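Local coordinates for protein yojF (Bacillus subtilis, PDB 1NJH) that is of unknown function but belongs to the DUF1806 family and forms a two-chain assembly whose subunits each set one helix against a barrel-like antiparallel sheet, at residues D11-Y19 / V89-M97; R22-T32 / L106-F117. All blocks are in the same frame, centred on the assembly; numbering follows the deposited sequence.

Interaction 1: D11-Y19 / V89-M97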
loop_
_atom_site.group_PDB
_atom_site.type_symbol
_atom_site.label_atom_id
_atom_site.label_comp_id
_atom_site.label_asym_id
_atom_site.label_seq_id
_atom_site.Cartn_x
_atom_site.Cartn_y
_atom_site.Cartn_z
ATOM N N ASP A 11 -7.994 -22.141 -4.394
ATOM C CA ASP A 11 -7.400 -21.803 -5.689
ATOM C C ASP A 11 -6.489 -20.588 -5.535
ATOM O O ASP A 11 -5.405 -20.541 -6.113
ATOM C CB ASP A 11 -8.487 -21.505 -6.738
ATOM C CG ASP A 11 -7.954 -21.534 -8.179
ATOM O OD1 ASP A 11 -8.396 -20.697 -9.000
ATOM O OD2 ASP A 11 -7.104 -22.400 -8.505
ATOM N N VAL A 12 -6.925 -19.610 -4.747
ATOM C CA VAL A 12 -6.114 -18.413 -4.514
ATOM C C VAL A 12 -4.848 -18.811 -3.764
ATOM O O VAL A 12 -3.745 -18.379 -4.113
ATOM C CB VAL A 12 -6.875 -17.357 -3.686
ATOM C CG1 VAL A 12 -5.918 -16.240 -3.280
ATOM C CG2 VAL A 12 -8.011 -16.777 -4.501
ATOM N N GLN A 13 -5.011 -19.648 -2.740
ATOM C CA GLN A 13 -3.869 -20.104 -1.959
ATOM C C GLN A 13 -2.858 -20.779 -2.875
ATOM O O GLN A 13 -1.659 -20.537 -2.778
ATOM C CB GLN A 13 -4.304 -21.087 -0.870
ATOM C CG GLN A 13 -3.139 -21.591 -0.027
ATOM C CD GLN A 13 -2.464 -20.475 0.762
ATOM O OE1 GLN A 13 -3.131 -19.672 1.425
ATOM N NE2 GLN A 13 -1.139 -20.430 0.706
ATOM N N ALA A 14 -3.341 -21.633 -3.770
ATOM C CA ALA A 14 -2.451 -22.319 -4.697
ATOM C C ALA A 14 -1.747 -21.312 -5.603
ATOM O O ALA A 14 -0.578 -21.472 -5.940
ATOM C CB ALA A 14 -3.240 -23.319 -5.538
ATOM N N SER A 15 -2.466 -20.268 -5.998
ATOM C CA SER A 15 -1.896 -19.243 -6.867
ATOM C C SER A 15 -0.835 -18.412 -6.136
ATOM O O SER A 15 0.202 -18.058 -6.707
ATOM C CB SER A 15 -3.010 -18.327 -7.387
ATOM O OG SER A 15 -2.496 -17.364 -8.293
ATOM N N LEU A 16 -1.090 -18.101 -4.868
ATOM C CA LEU A 16 -0.133 -17.322 -4.090
ATOM C C LEU A 16 1.178 -18.083 -3.933
ATOM O O LEU A 16 2.254 -17.519 -4.108
ATOM C CB LEU A 16 -0.699 -16.977 -2.707
ATOM C CG LEU A 16 -1.893 -16.014 -2.618
ATOM C CD1 LEU A 16 -2.462 -16.035 -1.189
ATOM C CD2 LEU A 16 -1.473 -14.585 -2.973
ATOM N N GLU A 17 1.097 -19.370 -3.608
ATOM C CA GLU A 17 2.302 -20.170 -3.423
ATOM C C GLU A 17 3.094 -20.265 -4.723
ATOM O O GLU A 17 4.308 -20.460 -4.717
ATOM C CB GLU A 17 1.910 -21.558 -2.903
ATOM C CG GLU A 17 1.012 -21.439 -1.690
ATOM C CD GLU A 17 0.530 -22.758 -1.132
ATOM O OE1 GLU A 17 0.333 -23.711 -1.918
ATOM O OE2 GLU A 17 0.318 -22.825 0.097
ATOM N N ARG A 18 2.391 -20.103 -5.836
ATOM C CA ARG A 18 3.000 -20.155 -7.156
ATOM C C ARG A 18 4.046 -19.052 -7.329
ATOM O O ARG A 18 5.124 -19.286 -7.875
ATOM C CB ARG A 18 1.909 -19.997 -8.216
ATOM C CG ARG A 18 2.374 -20.112 -9.657
ATOM C CD ARG A 18 1.289 -19.594 -10.592
ATOM N NE ARG A 18 -0.023 -20.145 -10.257
ATOM C CZ ARG A 18 -1.174 -19.692 -10.743
ATOM N NH1 ARG A 18 -1.183 -18.673 -11.591
ATOM N NH2 ARG A 18 -2.318 -20.253 -10.374
ATOM N N TYR A 19 3.724 -17.854 -6.845
ATOM C CA TYR A 19 4.612 -16.697 -6.971
ATOM C C TYR A 19 5.590 -16.520 -5.816
ATOM O O TYR A 19 6.361 -15.564 -5.807
ATOM C CB TYR A 19 3.802 -15.398 -7.086
ATOM C CG TYR A 19 2.817 -15.353 -8.222
ATOM C CD1 TYR A 19 3.226 -15.076 -9.524
ATOM C CD2 TYR A 19 1.465 -15.597 -7.993
ATOM C CE1 TYR A 19 2.299 -15.043 -10.575
ATOM C CE2 TYR A 19 0.541 -15.571 -9.027
ATOM C CZ TYR A 19 0.963 -15.295 -10.314
ATOM O OH TYR A 19 0.035 -15.301 -11.330
ATOM N N VAL A 89 -7.154 -15.180 -12.623
ATOM C CA VAL A 89 -5.770 -15.288 -13.030
ATOM C C VAL A 89 -5.923 -15.056 -14.515
ATOM O O VAL A 89 -6.544 -15.865 -15.203
ATOM C CB VAL A 89 -5.213 -16.678 -12.744
ATOM C CG1 VAL A 89 -3.841 -16.832 -13.385
ATOM C CG2 VAL A 89 -5.134 -16.884 -11.232
ATOM N N ASP A 90 -5.379 -13.946 -15.005
ATOM C CA ASP A 90 -5.532 -13.596 -16.409
ATOM C C ASP A 90 -4.621 -14.293 -17.401
ATOM O O ASP A 90 -3.800 -15.128 -17.034
ATOM C CB ASP A 90 -5.441 -12.074 -16.575
ATOM C CG ASP A 90 -4.069 -11.518 -16.262
ATOM O OD1 ASP A 90 -3.993 -10.291 -16.074
ATOM O OD2 ASP A 90 -3.079 -12.281 -16.215
ATOM N N GLU A 91 -4.796 -13.948 -18.674
ATOM C CA GLU A 91 -4.017 -14.532 -19.758
ATOM C C GLU A 91 -2.517 -14.370 -19.560
ATOM O O GLU A 91 -1.724 -15.164 -20.078
ATOM C CB GLU A 91 -4.433 -13.912 -21.095
ATOM C CG GLU A 91 -4.468 -12.386 -21.107
ATOM C CD GLU A 91 -5.665 -11.808 -20.357
ATOM O OE1 GLU A 91 -5.813 -10.566 -20.336
ATOM O OE2 GLU A 91 -6.459 -12.591 -19.793
ATOM N N GLU A 92 -2.128 -13.341 -18.813
ATOM C CA GLU A 92 -0.715 -13.090 -18.550
ATOM C C GLU A 92 -0.287 -13.780 -17.265
ATOM O O GLU A 92 0.820 -13.571 -16.768
ATOM C CB GLU A 92 -0.457 -11.587 -18.460
ATOM C CG GLU A 92 -0.553 -10.879 -19.801
ATOM C CD GLU A 92 -0.631 -9.375 -19.659
ATOM O OE1 GLU A 92 0.247 -8.792 -18.986
ATOM O OE2 GLU A 92 -1.570 -8.775 -20.224
ATOM N N ASN A 93 -1.173 -14.622 -16.742
ATOM C CA ASN A 93 -0.899 -15.360 -15.522
ATOM C C ASN A 93 -0.679 -14.407 -14.346
ATOM O O ASN A 93 0.218 -14.609 -13.527
ATOM C CB ASN A 93 0.330 -16.248 -15.706
ATOM C CG ASN A 93 0.522 -17.210 -14.556
ATOM O OD1 ASN A 93 -0.347 -18.033 -14.270
ATOM N ND2 ASN A 93 1.664 -17.112 -13.887
ATOM N N ARG A 94 -1.492 -13.364 -14.266
ATOM C CA ARG A 94 -1.356 -12.428 -13.157
ATOM C C ARG A 94 -2.527 -12.657 -12.220
ATOM O O ARG A 94 -3.681 -12.726 -12.658
ATOM C CB ARG A 94 -1.349 -10.980 -13.668
ATOM C CG ARG A 94 -0.203 -10.679 -14.609
ATOM C CD ARG A 94 -0.228 -9.232 -15.076
ATOM N NE ARG A 94 -1.492 -8.869 -15.710
ATOM C CZ ARG A 94 -1.716 -7.696 -16.294
ATOM N NH1 ARG A 94 -0.756 -6.780 -16.324
ATOM N NH2 ARG A 94 -2.901 -7.434 -16.833
ATOM N N LEU A 95 -2.230 -12.802 -10.928
ATOM C CA LEU A 95 -3.272 -13.009 -9.941
ATOM C C LEU A 95 -3.847 -11.645 -9.572
ATOM O O LEU A 95 -3.156 -10.782 -9.013
ATOM C CB LEU A 95 -2.717 -13.717 -8.688
ATOM C CG LEU A 95 -3.641 -13.846 -7.465
ATOM C CD1 LEU A 95 -4.847 -14.726 -7.808
ATOM C CD2 LEU A 95 -2.866 -14.473 -6.296
ATOM N N LEU A 96 -5.115 -11.464 -9.914
ATOM C CA LEU A 96 -5.843 -10.228 -9.652
ATOM C C LEU A 96 -6.906 -10.445 -8.590
ATOM O O LEU A 96 -7.781 -11.299 -8.741
ATOM C CB LEU A 96 -6.528 -9.738 -10.932
ATOM C CG LEU A 96 -5.669 -9.755 -12.191
ATOM C CD1 LEU A 96 -6.479 -9.204 -13.337
ATOM C CD2 LEU A 96 -4.400 -8.960 -11.977
HETATM N N MSE A 97 -6.846 -9.679 -7.507
HETATM C CA MSE A 97 -7.845 -9.830 -6.462
HETATM C C MSE A 97 -8.437 -8.473 -6.111
HETATM O O MSE A 97 -7.778 -7.436 -6.235
HETATM C CB MSE A 97 -7.212 -10.465 -5.222
HETATM C CG MSE A 97 -6.698 -11.854 -5.476
HETATM SE SE MSE A 97 -5.583 -12.436 -4.018
HETATM C CE MSE A 97 -3.994 -11.390 -4.446
#
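The phenol of Tyr-19 reaches the backbone carbonyl of Asn-93 with OH only 2.3 Å from O, a hydrogen bond so short that its exact length is doubtful. The carbonyl oxygen sits at the ring edge. CG anti to the carbonyl carbon (chi1 -57°) carries the ring across to the turn, its CE2 3.8 Å from Leu-95 CB. Beside it Arg-18, modelled in two conformers, brings NH1 to 2.9 Å from Asn-93 OD1 in one of them, guanidinium and amide planes 22° apart, with Val-89 CG1 at the guanidinium edge. Deeper in, Leu-95 is the main apolar contact. Its methyls straddle the hydroxyl of Ser-15, OG lying 3.5 Å from CD2, while CD2 also meets Leu-16 CD2 at 3.6 Å. Two residues along the strand, the selenium of Met-97 rests against Val-12 CG1 at 3.9 Å. The helix thus lies on the start of strand 95-101, axes 10.1 Å apart and crossing at -131°. Asn-93 closes a hairpin of the type I turn plus G1 bulge kind, braced by Asp-90 bonding Arg-94. Asn-93 ND2 hydrogen-bonds to Glu-114 OE2. With polar groups meeting at the turn and aliphatic ones beyond, apolar burial probably contributes much of the hold.

Interaction 2: R22-T32 / L106-F117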
loop_
_atom_site.group_PDB
_atom_site.type_symbol
_atom_site.label_atom_id
_atom_site.label_comp_id
_atom_site.label_asym_id
_atom_site.label_seq_id
_atom_site.Cartn_x
_atom_site.Cartn_y
_atom_site.Cartn_z
ATOM N N ARG A 22 10.330 -15.854 -5.560
ATOM C CA ARG A 22 10.961 -15.237 -6.715
ATOM C C ARG A 22 10.420 -13.817 -6.793
ATOM O O ARG A 22 9.312 -13.540 -6.325
ATOM C CB ARG A 22 10.658 -16.006 -8.001
ATOM C CG ARG A 22 9.218 -15.978 -8.474
ATOM C CD ARG A 22 9.181 -16.335 -9.956
ATOM N NE ARG A 22 7.829 -16.543 -10.455
ATOM C CZ ARG A 22 7.028 -17.514 -10.032
ATOM N NH1 ARG A 22 7.454 -18.359 -9.102
ATOM N NH2 ARG A 22 5.807 -17.640 -10.536
ATOM N N PRO A 23 11.200 -12.896 -7.372
ATOM C CA PRO A 23 10.786 -11.495 -7.498
ATOM C C PRO A 23 9.499 -11.325 -8.288
ATOM O O PRO A 23 9.363 -11.872 -9.379
ATOM C CB PRO A 23 11.975 -10.849 -8.209
ATOM C CG PRO A 23 13.139 -11.695 -7.765
ATOM C CD PRO A 23 12.570 -13.083 -7.879
ATOM N N VAL A 24 8.550 -10.581 -7.730
ATOM C CA VAL A 24 7.297 -10.316 -8.421
ATOM C C VAL A 24 6.945 -8.852 -8.244
ATOM O O VAL A 24 7.549 -8.155 -7.431
ATOM C CB VAL A 24 6.133 -11.202 -7.899
ATOM C CG1 VAL A 24 6.423 -12.657 -8.238
ATOM C CG2 VAL A 24 5.935 -11.007 -6.393
ATOM N N TYR A 25 6.006 -8.378 -9.050
ATOM C CA TYR A 25 5.574 -6.997 -8.955
ATOM C C TYR A 25 4.208 -6.977 -8.298
ATOM O O TYR A 25 3.367 -7.832 -8.568
ATOM C CB TYR A 25 5.480 -6.371 -10.346
ATOM C CG TYR A 25 6.833 -6.157 -10.975
ATOM C CD1 TYR A 25 7.454 -7.176 -11.696
ATOM C CD2 TYR A 25 7.506 -4.949 -10.821
ATOM C CE1 TYR A 25 8.711 -6.992 -12.255
ATOM C CE2 TYR A 25 8.769 -4.757 -11.370
ATOM C CZ TYR A 25 9.361 -5.785 -12.087
ATOM O OH TYR A 25 10.602 -5.599 -12.651
ATOM N N ILE A 26 3.978 -5.981 -7.455
ATOM C CA ILE A 26 2.714 -5.871 -6.767
ATOM C C ILE A 26 1.994 -4.534 -6.993
ATOM O O ILE A 26 2.628 -3.469 -7.102
ATOM C CB ILE A 26 2.941 -6.090 -5.230
ATOM C CG1 ILE A 26 3.343 -7.556 -4.993
ATOM C CG2 ILE A 26 1.694 -5.692 -4.429
ATOM C CD1 ILE A 26 3.375 -7.982 -3.575
ATOM N N HIS A 27 0.676 -4.618 -7.119
ATOM C CA HIS A 27 -0.158 -3.438 -7.204
ATOM C C HIS A 27 -1.088 -3.578 -5.991
ATOM O O HIS A 27 -1.751 -4.610 -5.839
ATOM C CB HIS A 27 -1.007 -3.397 -8.475
ATOM C CG HIS A 27 -1.820 -2.147 -8.584
ATOM N ND1 HIS A 27 -3.104 -2.040 -8.090
ATOM C CD2 HIS A 27 -1.489 -0.916 -9.037
ATOM C CE1 HIS A 27 -3.525 -0.794 -8.236
ATOM N NE2 HIS A 27 -2.564 -0.093 -8.808
ATOM N N LEU A 28 -1.124 -2.567 -5.122
ATOM C CA LEU A 28 -1.981 -2.582 -3.935
ATOM C C LEU A 28 -2.588 -1.204 -3.863
ATOM O O LEU A 28 -1.871 -0.211 -3.756
ATOM C CB LEU A 28 -1.166 -2.858 -2.676
ATOM C CG LEU A 28 -1.967 -2.832 -1.367
ATOM C CD1 LEU A 28 -3.041 -3.915 -1.376
ATOM C CD2 LEU A 28 -1.013 -3.007 -0.193
ATOM N N GLU A 29 -3.909 -1.149 -3.912
ATOM C CA GLU A 29 -4.602 0.131 -3.939
ATOM C C GLU A 29 -5.919 0.097 -3.165
ATOM O O GLU A 29 -6.615 -0.924 -3.139
ATOM C CB GLU A 29 -4.851 0.491 -5.419
ATOM C CG GLU A 29 -5.806 1.662 -5.681
ATOM C CD GLU A 29 -5.974 1.975 -7.174
ATOM O OE1 GLU A 29 -5.760 1.078 -8.021
ATOM O OE2 GLU A 29 -6.339 3.129 -7.511
ATOM N N THR A 30 -6.243 1.220 -2.531
ATOM C CA THR A 30 -7.495 1.367 -1.787
ATOM C C THR A 30 -8.140 2.660 -2.269
ATOM O O THR A 30 -7.474 3.681 -2.417
ATOM C CB THR A 30 -7.286 1.438 -0.237
ATOM O OG1 THR A 30 -6.349 2.466 0.099
ATOM C CG2 THR A 30 -6.770 0.124 0.280
ATOM N N THR A 31 -9.442 2.605 -2.511
ATOM C CA THR A 31 -10.182 3.766 -2.999
ATOM C C THR A 31 -11.449 3.959 -2.172
ATOM O O THR A 31 -11.885 3.042 -1.481
ATOM C CB THR A 31 -10.588 3.565 -4.462
ATOM O OG1 THR A 31 -11.315 2.337 -4.579
ATOM C CG2 THR A 31 -9.359 3.503 -5.359
ATOM N N THR A 32 -12.035 5.152 -2.251
ATOM C CA THR A 32 -13.259 5.452 -1.510
ATOM C C THR A 32 -14.162 6.400 -2.291
ATOM O O THR A 32 -13.804 6.865 -3.373
ATOM C CB THR A 32 -12.961 6.111 -0.150
ATOM O OG1 THR A 32 -12.356 7.393 -0.359
ATOM C CG2 THR A 32 -12.025 5.237 0.664
ATOM N N LEU A 106 -16.001 1.484 0.052
ATOM C CA LEU A 106 -14.574 1.222 0.164
ATOM C C LEU A 106 -14.218 0.130 -0.833
ATOM O O LEU A 106 -14.955 -0.839 -0.992
ATOM C CB LEU A 106 -14.230 0.757 1.577
ATOM C CG LEU A 106 -12.880 1.180 2.168
ATOM C CD1 LEU A 106 -12.613 0.321 3.397
ATOM C CD2 LEU A 106 -11.756 1.013 1.159
ATOM N N ALA A 107 -13.095 0.292 -1.517
ATOM C CA ALA A 107 -12.672 -0.705 -2.479
ATOM C C ALA A 107 -11.200 -1.000 -2.298
ATOM O O ALA A 107 -10.418 -0.138 -1.860
ATOM C CB ALA A 107 -12.930 -0.220 -3.905
ATOM N N ILE A 108 -10.826 -2.224 -2.638
ATOM C CA ILE A 108 -9.445 -2.636 -2.514
ATOM C C ILE A 108 -9.047 -3.545 -3.654
ATOM O O ILE A 108 -9.867 -4.287 -4.202
ATOM C CB ILE A 108 -9.200 -3.350 -1.176
ATOM C CG1 ILE A 108 -7.724 -3.734 -1.063
ATOM C CG2 ILE A 108 -10.119 -4.575 -1.063
ATOM C CD1 ILE A 108 -7.288 -4.029 0.338
ATOM N N SER A 109 -7.771 -3.475 -4.011
ATOM C CA SER A 109 -7.227 -4.274 -5.089
ATOM C C SER A 109 -5.814 -4.708 -4.741
ATOM O O SER A 109 -5.018 -3.894 -4.278
ATOM C CB SER A 109 -7.216 -3.449 -6.388
ATOM O OG SER A 109 -6.487 -4.103 -7.411
ATOM N N LEU A 110 -5.532 -6.002 -4.918
ATOM C CA LEU A 110 -4.190 -6.554 -4.696
ATOM C C LEU A 110 -3.939 -7.417 -5.919
ATOM O O LEU A 110 -4.719 -8.334 -6.215
ATOM C CB LEU A 110 -4.100 -7.406 -3.417
ATOM C CG LEU A 110 -2.729 -8.089 -3.219
ATOM C CD1 LEU A 110 -1.605 -7.060 -3.073
ATOM C CD2 LEU A 110 -2.783 -9.009 -1.975
ATOM N N GLN A 111 -2.876 -7.099 -6.655
ATOM C CA GLN A 111 -2.525 -7.826 -7.870
ATOM C C GLN A 111 -1.039 -8.211 -7.833
ATOM O O GLN A 111 -0.199 -7.425 -7.392
ATOM C CB GLN A 111 -2.803 -6.945 -9.093
ATOM C CG GLN A 111 -4.171 -6.251 -9.103
ATOM C CD GLN A 111 -4.423 -5.536 -10.425
ATOM O OE1 GLN A 111 -3.485 -5.083 -11.072
ATOM N NE2 GLN A 111 -5.681 -5.433 -10.822
ATOM N N ILE A 112 -0.727 -9.411 -8.322
ATOM C CA ILE A 112 0.632 -9.945 -8.330
ATOM C C ILE A 112 0.976 -10.416 -9.740
ATOM O O ILE A 112 0.190 -11.132 -10.353
ATOM C CB ILE A 112 0.730 -11.150 -7.346
ATOM C CG1 ILE A 112 0.242 -10.710 -5.961
ATOM C CG2 ILE A 112 2.155 -11.686 -7.308
ATOM C CD1 ILE A 112 0.146 -11.806 -4.913
ATOM N N SER A 113 2.158 -10.036 -10.220
ATOM C CA SER A 113 2.612 -10.396 -11.564
ATOM C C SER A 113 4.120 -10.594 -11.617
ATOM O O SER A 113 4.862 -9.992 -10.846
ATOM C CB SER A 113 2.212 -9.291 -12.547
ATOM O OG SER A 113 2.618 -9.596 -13.881
ATOM N N GLU A 114 4.576 -11.442 -12.535
ATOM C CA GLU A 114 5.997 -11.681 -12.696
ATOM C C GLU A 114 6.614 -10.519 -13.480
ATOM O O GLU A 114 7.826 -10.320 -13.472
ATOM C CB GLU A 114 6.226 -12.998 -13.437
ATOM C CG GLU A 114 5.518 -14.179 -12.799
ATOM C CD GLU A 114 5.669 -15.458 -13.598
ATOM O OE1 GLU A 114 6.804 -15.970 -13.690
ATOM O OE2 GLU A 114 4.652 -15.949 -14.136
ATOM N N LYS A 115 5.768 -9.740 -14.147
ATOM C CA LYS A 115 6.242 -8.602 -14.923
ATOM C C LYS A 115 5.554 -7.321 -14.469
ATOM O O LYS A 115 4.482 -7.369 -13.883
ATOM C CB LYS A 115 5.949 -8.817 -16.407
ATOM C CG LYS A 115 6.701 -9.968 -17.035
ATOM C CD LYS A 115 6.270 -10.133 -18.478
ATOM C CE LYS A 115 6.918 -11.340 -19.124
ATOM N NZ LYS A 115 6.390 -11.525 -20.505
ATOM N N PRO A 116 6.164 -6.156 -14.743
ATOM C CA PRO A 116 5.581 -4.870 -14.352
ATOM C C PRO A 116 4.168 -4.674 -14.895
ATOM O O PRO A 116 3.835 -5.113 -16.008
ATOM C CB PRO A 116 6.548 -3.848 -14.967
ATOM C CG PRO A 116 7.848 -4.561 -14.938
ATOM C CD PRO A 116 7.473 -5.953 -15.389
ATOM N N PHE A 117 3.333 -4.002 -14.117
ATOM C CA PHE A 117 1.981 -3.703 -14.565
ATOM C C PHE A 117 2.062 -2.433 -15.413
ATOM O O PHE A 117 2.715 -1.471 -15.019
ATOM C CB PHE A 117 1.078 -3.413 -13.370
ATOM C CG PHE A 117 0.693 -4.626 -12.592
ATOM C CD1 PHE A 117 -0.375 -5.412 -13.002
ATOM C CD2 PHE A 117 1.420 -5.005 -11.464
ATOM C CE1 PHE A 117 -0.720 -6.572 -12.297
ATOM C CE2 PHE A 117 1.084 -6.158 -10.753
ATOM C CZ PHE A 117 0.021 -6.939 -11.167
HETATM O O HOH W 1 8.941 -15.011 -12.785
HETATM O O HOH W 2 9.756 -10.862 -11.901
#
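Strands 24-32 and 106-113 run antiparallel at 167° with axes 4.7 Å apart, paired by eight backbone hydrogen bonds from Tyr-25 with Ser-113 to Thr-31 with Ala-107. On one face Ile-26 CG2 touches Leu-110 CD1 at 3.8 Å, and Leu-110 CD1 lies 3.9 Å from Leu-28 CD1. Strand 78-89 comes over this face through Ile-79 and Ala-81. The pair closes a six-stranded antiparallel, barrel-like ring, 45-63 flanking the first strand and 95-101 the second. On the other face, the His-27 ring and the Gln-111 amide run alongside each other, planes 52° apart, with OE1 4.0 Å from His-27 CB. The imidazole makes an edge-to-face pair with Tyr-49, but its buried ND1 has no polar partner. Phe-117 folds back so that His-27 CB stands over its ring. CG anti to the carbonyl carbon (chi1 -70°) sets the Tyr-25 ring against Pro-116, whose CG makes a CH-pi contact 3.7 Å from the ring centroid; with an alanine in place of Tyr-25, Pro-116 would probably lose its aromatic bed and Glu-76 of the second subunit its weak hydrogen bond. Arg-22 NE and Glu-114 OE1 (3.4 Å) form a salt bridge whose hydrogen bond is weak; a water also links them, its bond to NE weak, while NH1 hydrogen-bonds Arg-18 O.

In the fold
From the N terminus the chain enters helix 9-18, continues into strand 24-32, runs through strands 45-63, 68-74 and 78-89 and returns in the hairpin before strand 95-101, where interaction 1 closes a loop of 69 residues. Interaction 2 opens inside that loop, at 22-32, and closes beyond it, at 106-117, so the two contacts cross rather than nest; it pairs the first long strand with the last and so closes the ring. Their later halves are adjacent strands, joined by probable hydrogen bonds from Met-97 N to Leu-110 O (2.8 Å) and from Ile-112 N to Leu-95 O (2.9 Å). Together they tie the helix, the hairpin, the strand that follows the helix and the C-terminal strand into a single unit.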